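Local coordinates for protein deseasin MCP-01 (Pseudoalteromonas sp., PDB 3VV3) that degrades collagen as a serine protease of the subtilisin family, probably through the catalytic triad usual in that family, at residues A200-H212 with S235-M247. Numbering follows the deposited sequence.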
ATOM      1  N   ALA A 200      10.815   5.916  -4.594  1.00  4.51           N
ATOM      2  CA  ALA A 200      10.489   7.277  -5.014  1.00  5.56           C
ATOM      3  C   ALA A 200       9.083   7.726  -4.591  1.00  5.84           C
ATOM      4  O   ALA A 200       8.811   8.924  -4.526  1.00  5.72           O
ATOM      5  CB  ALA A 200      10.674   7.443  -6.526  1.00  6.43           C
ATOM      6  N   GLY A 201       8.197   6.775  -4.307  1.00  6.22           N
ATOM      7  CA  GLY A 201       6.833   7.100  -3.911  1.00  6.28           C
ATOM      8  C   GLY A 201       5.794   6.756  -4.970  1.00  4.95           C
ATOM      9  O   GLY A 201       6.131   6.657  -6.147  1.00  5.18           O
ATOM     10  N   ASN A 202       4.528   6.615  -4.560  1.00  4.14           N
ATOM     11  CA  ASN A 202       3.485   6.115  -5.462  1.00  5.22           C
ATOM     12  C   ASN A 202       2.392   7.120  -5.808  1.00  6.45           C
ATOM     13  O   ASN A 202       1.263   6.733  -6.113  1.00  6.81           O
ATOM     14  CB  ASN A 202       2.814   4.879  -4.875  1.00  6.16           C
ATOM     15  CG  ASN A 202       3.798   3.784  -4.552  1.00  6.27           C
ATOM     16  OD1 ASN A 202       4.872   3.721  -5.130  1.00  9.21           O
ATOM     17  ND2 ASN A 202       3.432   2.913  -3.618  1.00  9.13           N
ATOM     18  N   ASP A 203       2.731   8.398  -5.781  1.00  5.60           N
ATOM     19  CA  ASP A 203       1.721   9.420  -5.993  1.00  7.40           C
ATOM     20  C   ASP A 203       1.808  10.098  -7.359  1.00  7.93           C
ATOM     21  O   ASP A 203       1.148  11.104  -7.595  1.00  9.21           O
ATOM     22  CB  ASP A 203       1.763  10.461  -4.871  1.00  8.91           C
ATOM     23  CG  ASP A 203       0.479  11.263  -4.786  1.00 20.23           C
ATOM     24  OD1 ASP A 203      -0.587  10.643  -4.577  1.00 26.60           O
ATOM     25  OD2 ASP A 203       0.531  12.501  -4.946  1.00 24.17           O
ATOM     26  N   ALA A 204       2.609   9.542  -8.259  1.00  6.33           N
ATOM     27  CA  ALA A 204       2.605   9.990  -9.655  1.00  7.06           C
ATOM     28  C   ALA A 204       2.797  11.498  -9.818  1.00  9.45           C
ATOM     29  O   ALA A 204       2.054  12.155 -10.554  1.00 10.41           O
ATOM     30  CB  ALA A 204       1.326   9.531 -10.361  1.00  8.08           C
ATOM     31  N   VAL A 205       3.808  12.036  -9.141  1.00  8.71           N
ATOM     32  CA  VAL A 205       4.188  13.436  -9.294  1.00 11.12           C
ATOM     33  C   VAL A 205       5.701  13.586  -9.398  1.00 11.27           C
ATOM     34  O   VAL A 205       6.455  12.643  -9.134  1.00  7.25           O
ATOM     35  CB  VAL A 205       3.679  14.310  -8.133  1.00 10.73           C
ATOM     36  CG1 VAL A 205       2.146  14.347  -8.129  1.00  7.82           C
ATOM     37  CG2 VAL A 205       4.232  13.812  -6.802  1.00 10.17           C
ATOM     38  N   ASP A 206       6.120  14.787  -9.776  1.00 10.96           N
ATOM     39  CA  ASP A 206       7.526  15.137  -9.967  1.00 10.68           C
ATOM     40  C   ASP A 206       8.189  15.498  -8.639  1.00  8.10           C
ATOM     41  O   ASP A 206       7.839  16.504  -8.015  1.00  9.28           O
ATOM     42  CB  ASP A 206       7.591  16.310 -10.956  1.00 10.88           C
ATOM     43  CG  ASP A 206       8.978  16.905 -11.088  1.00 15.70           C
ATOM     44  OD1 ASP A 206       9.965  16.251 -10.689  1.00 12.07           O
ATOM     45  OD2 ASP A 206       9.073  18.042 -11.607  1.00 17.24           O
ATOM     46  N   ASN A 207       9.142  14.674  -8.200  1.00  9.20           N
ATOM     47  CA  ASN A 207       9.792  14.869  -6.906  1.00  7.08           C
ATOM     48  C   ASN A 207      10.771  16.043  -6.884  1.00  8.71           C
ATOM     49  O   ASN A 207      11.178  16.489  -5.813  1.00  9.34           O
ATOM     50  CB  ASN A 207      10.502  13.593  -6.441  1.00  7.51           C
ATOM     51  CG  ASN A 207       9.534  12.513  -5.995  1.00  7.71           C
ATOM     52  OD1 ASN A 207       8.325  12.725  -5.953  1.00  7.82           O
ATOM     53  ND2 ASN A 207      10.073  11.347  -5.637  1.00  7.52           N
ATOM     54  N   ASP A 208      11.148  16.535  -8.062  1.00 10.67           N
ATOM     55  CA  ASP A 208      11.984  17.729  -8.124  1.00 11.15           C
ATOM     56  C   ASP A 208      11.191  18.953  -7.663  1.00 12.69           C
ATOM     57  O   ASP A 208      11.758  19.887  -7.103  1.00 13.60           O
ATOM     58  CB  ASP A 208      12.553  17.947  -9.530  1.00 11.01           C
ATOM     59  CG  ASP A 208      13.684  16.989  -9.860  1.00 14.19           C
ATOM     60  OD1 ASP A 208      13.746  15.899  -9.255  1.00 10.04           O
ATOM     61  OD2 ASP A 208      14.516  17.325 -10.733  1.00 14.86           O
ATOM     62  N   GLN A 209       9.879  18.940  -7.892  1.00 12.43           N
ATOM     63  CA  GLN A 209       9.018  20.047  -7.458  1.00 15.35           C
ATOM     64  C   GLN A 209       8.302  19.739  -6.152  1.00 19.23           C
ATOM     65  O   GLN A 209       7.865  20.647  -5.442  1.00 17.95           O
ATOM     66  CB  GLN A 209       7.972  20.351  -8.527  1.00 16.53           C
ATOM     67  CG  GLN A 209       8.553  20.621  -9.897  1.00 25.54           C
ATOM     68  CD  GLN A 209       8.657  22.096 -10.201  1.00 36.08           C
ATOM     69  OE1 GLN A 209       7.760  22.873  -9.865  1.00 37.02           O
ATOM     70  NE2 GLN A 209       9.750  22.495 -10.848  1.00 40.84           N
ATOM     71  N   ASN A 210       8.168  18.452  -5.852  1.00 13.11           N
ATOM     72  CA  ASN A 210       7.419  17.986  -4.697  1.00 13.35           C
ATOM     73  C   ASN A 210       8.255  16.961  -3.943  1.00 15.06           C
ATOM     74  O   ASN A 210       8.063  15.763  -4.124  1.00 14.73           O
ATOM     75  CB  ASN A 210       6.115  17.322  -5.158  1.00 13.35           C
ATOM     76  CG  ASN A 210       5.307  18.203  -6.101  1.00 20.13           C
ATOM     77  OD1 ASN A 210       4.580  19.088  -5.657  1.00 23.00           O
ATOM     78  ND2 ASN A 210       5.431  17.963  -7.407  1.00 14.22           N
ATOM     79  N   PRO A 211       9.200  17.427  -3.110  1.00 16.15           N
ATOM     80  CA  PRO A 211      10.138  16.512  -2.447  1.00 13.09           C
ATOM     81  C   PRO A 211       9.460  15.433  -1.602  1.00 14.27           C
ATOM     82  O   PRO A 211       8.456  15.681  -0.938  1.00 16.30           O
ATOM     83  CB  PRO A 211      10.971  17.447  -1.563  1.00 17.25           C
ATOM     84  CG  PRO A 211      10.915  18.761  -2.275  1.00 21.08           C
ATOM     85  CD  PRO A 211       9.521  18.838  -2.830  1.00 16.92           C
ATOM     86  N   HIS A 212      10.042  14.240  -1.648  1.00  9.60           N
ATOM     87  CA  HIS A 212       9.557  13.060  -0.952  1.00 14.09           C
ATOM     88  C   HIS A 212      10.756  12.520  -0.197  1.00  9.17           C
ATOM     89  O   HIS A 212      11.844  12.424  -0.761  1.00  9.87           O
ATOM     90  CB  HIS A 212       9.077  12.040  -1.989  1.00 11.27           C
ATOM     91  CG  HIS A 212       8.807  10.670  -1.443  1.00 13.78           C
ATOM     92  ND1 HIS A 212       9.758   9.669  -1.437  1.00 14.47           N
ATOM     93  CD2 HIS A 212       7.677  10.115  -0.941  1.00 16.57           C
ATOM     94  CE1 HIS A 212       9.234   8.569  -0.926  1.00 16.00           C
ATOM     95  NE2 HIS A 212       7.970   8.810  -0.621  1.00 18.63           N
ATOM     96  N   SER A 235       5.707   2.892 -14.282  1.00  7.06           N
ATOM     97  CA  SER A 235       4.441   2.499 -13.683  1.00  6.39           C
ATOM     98  C   SER A 235       3.576   3.735 -13.532  1.00  5.71           C
ATOM     99  O   SER A 235       4.075   4.782 -13.162  1.00  5.05           O
ATOM    100  CB  SER A 235       4.691   1.868 -12.311  1.00  6.36           C
ATOM    101  OG  SER A 235       5.558   0.757 -12.432  1.00  5.60           O
ATOM    102  N   SER A 236       2.285   3.619 -13.816  1.00  4.82           N
ATOM    103  CA  SER A 236       1.432   4.808 -13.784  1.00  8.03           C
ATOM    104  C   SER A 236       1.434   5.530 -12.437  1.00  8.17           C
ATOM    105  O   SER A 236       1.301   6.750 -12.398  1.00  8.91           O
ATOM    106  CB  SER A 236       0.002   4.491 -14.230  1.00 12.25           C
ATOM    107  OG  SER A 236      -0.492   3.352 -13.559  1.00 10.26           O
ATOM    108  N   PHE A 237       1.592   4.776 -11.349  1.00  5.76           N
ATOM    109  CA  PHE A 237       1.624   5.350 -10.005  1.00  7.33           C
ATOM    110  C   PHE A 237       2.963   5.970  -9.608  1.00  5.65           C
ATOM    111  O   PHE A 237       3.035   6.695  -8.622  1.00  4.83           O
ATOM    112  CB  PHE A 237       1.237   4.294  -8.957  1.00  6.34           C
ATOM    113  CG  PHE A 237       2.087   3.047  -9.010  1.00  6.13           C
ATOM    114  CD1 PHE A 237       3.365   3.046  -8.479  1.00  5.87           C
ATOM    115  CD2 PHE A 237       1.600   1.883  -9.590  1.00  8.23           C
ATOM    116  CE1 PHE A 237       4.161   1.910  -8.531  1.00  5.68           C
ATOM    117  CE2 PHE A 237       2.391   0.720  -9.644  1.00  6.29           C
ATOM    118  CZ  PHE A 237       3.675   0.739  -9.114  1.00  5.37           C
ATOM    119  N   SER A 238       4.024   5.695 -10.359  1.00  4.59           N
ATOM    120  CA  SER A 238       5.364   6.050  -9.883  1.00  4.95           C
ATOM    121  C   SER A 238       5.641   7.546  -9.842  1.00  6.69           C
ATOM    122  O   SER A 238       5.329   8.270 -10.776  1.00  7.38           O
ATOM    123  CB  SER A 238       6.449   5.375 -10.732  1.00  7.53           C
ATOM    124  OG  SER A 238       7.739   5.548 -10.141  1.00  6.17           O
ATOM    125  N   GLN A 239       6.272   7.994  -8.767  1.00  5.89           N
ATOM    126  CA  GLN A 239       6.851   9.330  -8.750  1.00  4.93           C
ATOM    127  C   GLN A 239       8.150   9.293  -9.564  1.00  6.94           C
ATOM    128  O   GLN A 239       8.656   8.215  -9.891  1.00  6.27           O
ATOM    129  CB  GLN A 239       7.061   9.804  -7.301  1.00  4.28           C
ATOM    130  CG  GLN A 239       5.738  10.278  -6.666  1.00  5.57           C
ATOM    131  CD  GLN A 239       5.782  10.421  -5.157  1.00  7.95           C
ATOM    132  OE1 GLN A 239       6.539  11.231  -4.601  1.00 11.28           O
ATOM    133  NE2 GLN A 239       4.949   9.650  -4.483  1.00  5.99           N
ATOM    134  N   TRP A 240       8.657  10.462  -9.931  1.00  6.62           N
ATOM    135  CA  TRP A 240       9.874  10.548 -10.733  1.00  8.77           C
ATOM    136  C   TRP A 240      10.599  11.820 -10.324  1.00  7.87           C
ATOM    137  O   TRP A 240      10.152  12.525  -9.424  1.00  6.20           O
ATOM    138  CB  TRP A 240       9.547  10.562 -12.235  1.00  7.21           C
ATOM    139  CG  TRP A 240       8.781  11.784 -12.660  1.00  9.28           C
ATOM    140  CD1 TRP A 240       9.301  12.974 -13.095  1.00 10.30           C
ATOM    141  CD2 TRP A 240       7.357  11.947 -12.656  1.00 10.19           C
ATOM    142  NE1 TRP A 240       8.286  13.865 -13.370  1.00 13.11           N
ATOM    143  CE2 TRP A 240       7.084  13.256 -13.112  1.00 13.18           C
ATOM    144  CE3 TRP A 240       6.287  11.111 -12.323  1.00 10.93           C
ATOM    145  CZ2 TRP A 240       5.783  13.745 -13.236  1.00 13.59           C
ATOM    146  CZ3 TRP A 240       4.991  11.605 -12.449  1.00 11.72           C
ATOM    147  CH2 TRP A 240       4.756  12.906 -12.902  1.00 12.66           C
ATOM    148  N   GLY A 241      11.730  12.106 -10.957  1.00  7.29           N
ATOM    149  CA  GLY A 241      12.448  13.342 -10.683  1.00  8.08           C
ATOM    150  C   GLY A 241      13.742  13.390 -11.471  1.00  8.03           C
ATOM    151  O   GLY A 241      14.621  12.563 -11.262  1.00  9.11           O
ATOM    152  N   LEU A 242      13.862  14.355 -12.378  1.00  8.34           N
ATOM    153  CA  LEU A 242      15.045  14.449 -13.238  1.00 10.80           C
ATOM    154  C   LEU A 242      16.354  14.464 -12.439  1.00 10.73           C
ATOM    155  O   LEU A 242      17.349  13.858 -12.848  1.00 10.28           O
ATOM    156  CB  LEU A 242      14.953  15.685 -14.147  1.00 11.59           C
ATOM    157  CG  LEU A 242      16.162  15.990 -15.029  1.00 12.76           C
ATOM    158  CD1 LEU A 242      16.423  14.867 -16.028  1.00 11.35           C
ATOM    159  CD2 LEU A 242      15.944  17.308 -15.757  1.00 14.24           C
ATOM    160  N   THR A 243      16.347  15.134 -11.292  1.00  9.98           N
ATOM    161  CA  THR A 243      17.543  15.201 -10.460  1.00 10.45           C
ATOM    162  C   THR A 243      17.395  14.430  -9.150  1.00 10.03           C
ATOM    163  O   THR A 243      18.398  14.038  -8.542  1.00  9.64           O
ATOM    164  CB  THR A 243      17.954  16.663 -10.159  1.00 13.16           C
ATOM    165  OG1 THR A 243      16.950  17.299  -9.359  1.00 12.10           O
ATOM    166  CG2 THR A 243      18.145  17.454 -11.458  1.00 14.29           C
ATOM    167  N   SER A 244      16.155  14.199  -8.722  1.00  9.07           N
ATOM    168  CA  SER A 244      15.908  13.619  -7.399  1.00  7.46           C
ATOM    169  C   SER A 244      15.583  12.121  -7.416  1.00  7.79           C
ATOM    170  O   SER A 244      15.500  11.485  -6.359  1.00  8.40           O
ATOM    171  CB  SER A 244      14.798  14.388  -6.671  1.00  9.38           C
ATOM    172  OG  SER A 244      13.548  14.196  -7.307  1.00  9.24           O
ATOM    173  N   VAL A 245      15.383  11.557  -8.604  1.00  5.06           N
ATOM    174  CA  VAL A 245      15.224  10.109  -8.740  1.00  7.23           C
ATOM    175  C   VAL A 245      16.256   9.606  -9.751  1.00  8.01           C
ATOM    176  O   VAL A 245      16.514  10.263 -10.760  1.00  6.49           O
ATOM    177  CB  VAL A 245      13.784   9.724  -9.163  1.00  7.00           C
ATOM    178  CG1 VAL A 245      13.638   8.197  -9.279  1.00  5.40           C
ATOM    179  CG2 VAL A 245      12.776  10.280  -8.158  1.00  5.10           C
ATOM    180  N   ASP A 246      16.845   8.445  -9.489  1.00  6.36           N
ATOM    181  CA  ASP A 246      18.032   8.029 -10.241  1.00  4.77           C
ATOM    182  C   ASP A 246      17.776   7.072 -11.401  1.00  7.58           C
ATOM    183  O   ASP A 246      18.394   7.194 -12.459  1.00  7.88           O
ATOM    184  CB  ASP A 246      19.050   7.412  -9.276  1.00  6.32           C
ATOM    185  CG  ASP A 246      19.491   8.388  -8.213  1.00  8.27           C
ATOM    186  OD1 ASP A 246      19.879   9.520  -8.589  1.00  7.95           O
ATOM    187  OD2 ASP A 246      19.447   8.031  -7.011  1.00  8.73           O
ATOM    188  N   MET A 247      16.886   6.108 -11.192  1.00  5.48           N
ATOM    189  CA  MET A 247      16.652   5.056 -12.181  1.00  7.33           C
ATOM    190  C   MET A 247      15.370   4.312 -11.828  1.00  7.73           C
ATOM    191  O   MET A 247      14.747   4.607 -10.815  1.00  6.40           O
ATOM    192  CB  MET A 247      17.832   4.079 -12.215  1.00  7.36           C
ATOM    193  CG  MET A 247      18.063   3.364 -10.879  1.00  7.01           C
ATOM    194  SD  MET A 247      19.445   2.199 -10.948  1.00  8.15           S
ATOM    195  CE  MET A 247      18.813   0.977 -12.098  1.00 12.21           C
TER
HETATM  196  O   HOH W   1      11.714  16.267 -12.951  1.00 10.93           O
HETATM  197  O   HOH W   2      13.138  11.549  -4.851  1.00  6.61           O
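Both carboxylate oxygens of Asp208 are gripped by the loop residues Thr243 and Ser244. OD1 takes the hydroxyl of Ser244 (OG to Asp208 OD1, 2.6 Å) nearly along its C-O axis and the Ser244 backbone N from the syn side. Asp208 OD2 receives Thr243 N on its syn lone pair at 2.9 Å, while Thr243 OG1 comes from above the carboxylate plane. Four donors thus fix the group's rotation; an asparagine here would probably turn an NH2 toward two of them, leaving both without an acceptor and the site without its negative charge. A single parallel bridge pairs Asp206 with Trp240: Asn207 N reaches Trp240 O at 2.7 Å (166° at the hydrogen), and Trp240 N returns to Val205 O at 3.2 Å. With CG between its backbone N and carbonyl carbon (chi1 65°), the Trp240 indole lays one face against the Val205-Asp206 backbone, and a CH-pi contact puts Asp206 CA 3.9 Å from its five-membered-ring centroid. Gln239 N donates to Gly201 O at 2.9 Å. The contact joins the loop after strand 195-199 to the one leading into edge strand 247-250 of the parallel sheet, while Ser238 OG bonds Ser227 N on intervening strand 222-228.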